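Local coordinates for uncharacterized SnoaL-like protein (Burkholderia thailandensis E264, PDB 3H3H), which is of unknown function but carries a SnoaL-like domain of the NTF2 clan, whose cone-shaped fold commonly encloses a ligand pocket, at residues G36-S41 and V113-A118. Residues are numbered along the deposited sequence; the frame is centred on the assembly and turned at random. Where two conformers were deposited one is given.
Sequences GFEMSS and VVKALA
Glu38 and Ser40 hold strand 37-40 in parallel register with strand 115-118 through both their N-H and C=O groups, the two short axes differing by 8°. Glu38 N donates to Val114 O (3.0 Å) from above that carbonyl's plane, whereas Ala116 N meets Glu38 O (2.8 Å) almost head-on, the C=O...N angle being 166°. Ser40 N then bonds to Ala116 O within the carbonyl plane, and Ala118 N closes the ladder on Ser40 O. Between these bonds, CA-H groups of Lys115 and Leu117 lean on the oxygens of Glu38 and Ser40.

Apolar contact gathers on the face of Met39 and Ala116. Met39 is a selenomethionine; with CG anti to the backbone N (chi1 -176°) and a bend at chi2, its chain folds over toward the neighbouring strand, placing SE 3.7 Å from Ala116 CB and CE 3.8 Å from Ala118 CB. Helix 58-71 covers this face with Val61 and Trp65 packed on Met39, consistent with the inner side of the NTF2-like alpha+beta cone. Here the 37-40 and 113-121 strands form its parallel pair, and Val114 and Lys115, both opposite His106, make a classic beta bulge in the second one.

On the other face, Glu38, deposited in two conformers, passes Lys115 at a slant in the one described; their ion pair, OE1 to NZ 4.0 Å, is long and tentative, as is a water's bond to Glu38 OE2. That water also donates to Val114 O, giving the carbonyl a second partner. Another water joins Ser40 OG to Ala118 O. Ser40 also packs on Val86 of the second subunit. At the strand's end, Ser41 OG lies 3.7 Å from Ala118 CB while capping Met43 N of helix 42-48, and hydrogen-bonds an unidentified ligand, probably from the crystallisation liquor.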
loop_
_atom_site.group_PDB
_atom_site.type_symbol
_atom_site.label_atom_id
_atom_site.label_comp_id
_atom_site.label_asym_id
_atom_site.label_seq_id
_atom_site.Cartn_x
_atom_site.Cartn_y
_atom_site.Cartn_z
ATOM N N GLY B 36 -8.607 14.050 -12.150
ATOM C CA GLY B 36 -8.714 14.431 -10.794
ATOM C C GLY B 36 -8.181 13.446 -9.789
ATOM O O GLY B 36 -8.511 13.523 -8.618
ATOM N N PHE B 37 -7.322 12.541 -10.221
ATOM C CA PHE B 37 -6.753 11.585 -9.263
ATOM C C PHE B 37 -5.973 12.252 -8.148
ATOM O O PHE B 37 -5.333 13.320 -8.319
ATOM C CB PHE B 37 -5.866 10.553 -9.974
ATOM C CG PHE B 37 -4.505 11.037 -10.342
ATOM C CD1 PHE B 37 -4.294 11.728 -11.545
ATOM C CD2 PHE B 37 -3.411 10.713 -9.578
ATOM C CE1 PHE B 37 -3.031 12.140 -11.893
ATOM C CE2 PHE B 37 -2.152 11.148 -9.929
ATOM C CZ PHE B 37 -1.964 11.837 -11.098
ATOM N N GLU B 38 -6.019 11.606 -6.990
ATOM C CA GLU B 38 -5.332 12.097 -5.822
ATOM C C GLU B 38 -4.011 11.398 -5.721
ATOM O O GLU B 38 -3.951 10.174 -5.855
ATOM C CB GLU B 38 -6.131 11.773 -4.573
ATOM C CG GLU B 38 -7.450 12.464 -4.462
ATOM C CD GLU B 38 -8.167 12.011 -3.201
ATOM O OE1 GLU B 38 -7.741 12.440 -2.118
ATOM O OE2 GLU B 38 -9.115 11.196 -3.296
HETATM N N MSE B 39 -2.975 12.174 -5.410
HETATM C CA MSE B 39 -1.599 11.669 -5.241
HETATM C C MSE B 39 -1.091 12.057 -3.872
HETATM O O MSE B 39 -1.227 13.225 -3.460
HETATM C CB MSE B 39 -0.638 12.185 -6.332
HETATM C CG MSE B 39 0.815 11.616 -6.271
HETATM SE SE MSE B 39 0.776 9.725 -6.613
HETATM C CE MSE B 39 2.283 9.192 -5.519
ATOM N N SER B 40 -0.691 11.066 -3.075
ATOM C CA SER B 40 -0.045 11.280 -1.792
ATOM C C SER B 40 1.364 10.786 -1.829
ATOM O O SER B 40 1.605 9.673 -2.261
ATOM C CB SER B 40 -0.804 10.519 -0.736
ATOM O OG SER B 40 -0.085 10.457 0.442
ATOM N N SER B 41 2.311 11.618 -1.433
ATOM C CA SER B 41 3.685 11.143 -1.360
ATOM C C SER B 41 4.513 11.937 -0.355
ATOM O O SER B 41 4.375 13.158 -0.271
ATOM C CB SER B 41 4.377 11.314 -2.697
ATOM O OG SER B 41 5.727 10.895 -2.632
ATOM N N VAL B 113 -6.597 4.838 -12.280
ATOM C CA VAL B 113 -6.198 5.140 -10.925
ATOM C C VAL B 113 -6.847 6.441 -10.470
ATOM O O VAL B 113 -6.673 7.502 -11.104
ATOM C CB VAL B 113 -4.697 5.260 -10.796
ATOM C CG1 VAL B 113 -4.301 5.652 -9.309
ATOM C CG2 VAL B 113 -4.008 3.971 -11.177
ATOM N N VAL B 114 -7.612 6.345 -9.394
ATOM C CA VAL B 114 -8.283 7.515 -8.835
ATOM C C VAL B 114 -7.522 8.060 -7.637
ATOM O O VAL B 114 -7.730 9.203 -7.241
ATOM C CB VAL B 114 -9.736 7.193 -8.466
ATOM C CG1 VAL B 114 -10.521 6.864 -9.722
ATOM C CG2 VAL B 114 -9.883 6.107 -7.373
ATOM N N LYS B 115 -6.681 7.211 -7.017
ATOM C CA LYS B 115 -5.939 7.603 -5.834
ATOM C C LYS B 115 -4.654 6.759 -5.764
ATOM O O LYS B 115 -4.723 5.546 -5.883
ATOM C CB LYS B 115 -6.734 7.417 -4.544
ATOM C CG LYS B 115 -6.034 7.920 -3.318
ATOM C CD LYS B 115 -6.979 7.849 -2.112
ATOM C CE LYS B 115 -6.412 8.499 -0.865
ATOM N NZ LYS B 115 -7.479 9.096 0.004
ATOM N N ALA B 116 -3.530 7.388 -5.532
ATOM C CA ALA B 116 -2.261 6.666 -5.382
ATOM C C ALA B 116 -1.537 7.234 -4.204
ATOM O O ALA B 116 -1.639 8.424 -3.944
ATOM C CB ALA B 116 -1.390 6.714 -6.651
ATOM N N LEU B 117 -0.857 6.345 -3.454
ATOM C CA LEU B 117 -0.109 6.750 -2.242
ATOM C C LEU B 117 1.262 6.089 -2.338
ATOM O O LEU B 117 1.366 4.888 -2.507
ATOM C CB LEU B 117 -0.779 6.225 -0.987
ATOM C CG LEU B 117 -2.228 6.540 -0.752
ATOM C CD1 LEU B 117 -3.130 5.603 -1.602
ATOM C CD2 LEU B 117 -2.481 6.352 0.763
ATOM N N ALA B 118 2.311 6.899 -2.208
ATOM C CA ALA B 118 3.667 6.451 -2.288
ATOM C C ALA B 118 4.209 6.202 -0.865
ATOM O O ALA B 118 3.874 6.931 0.089
ATOM C CB ALA B 118 4.499 7.477 -3.004
HETATM O O HOH W 1 -9.685 9.750 -5.419
HETATM O O HOH W 2 1.953 8.516 1.064
#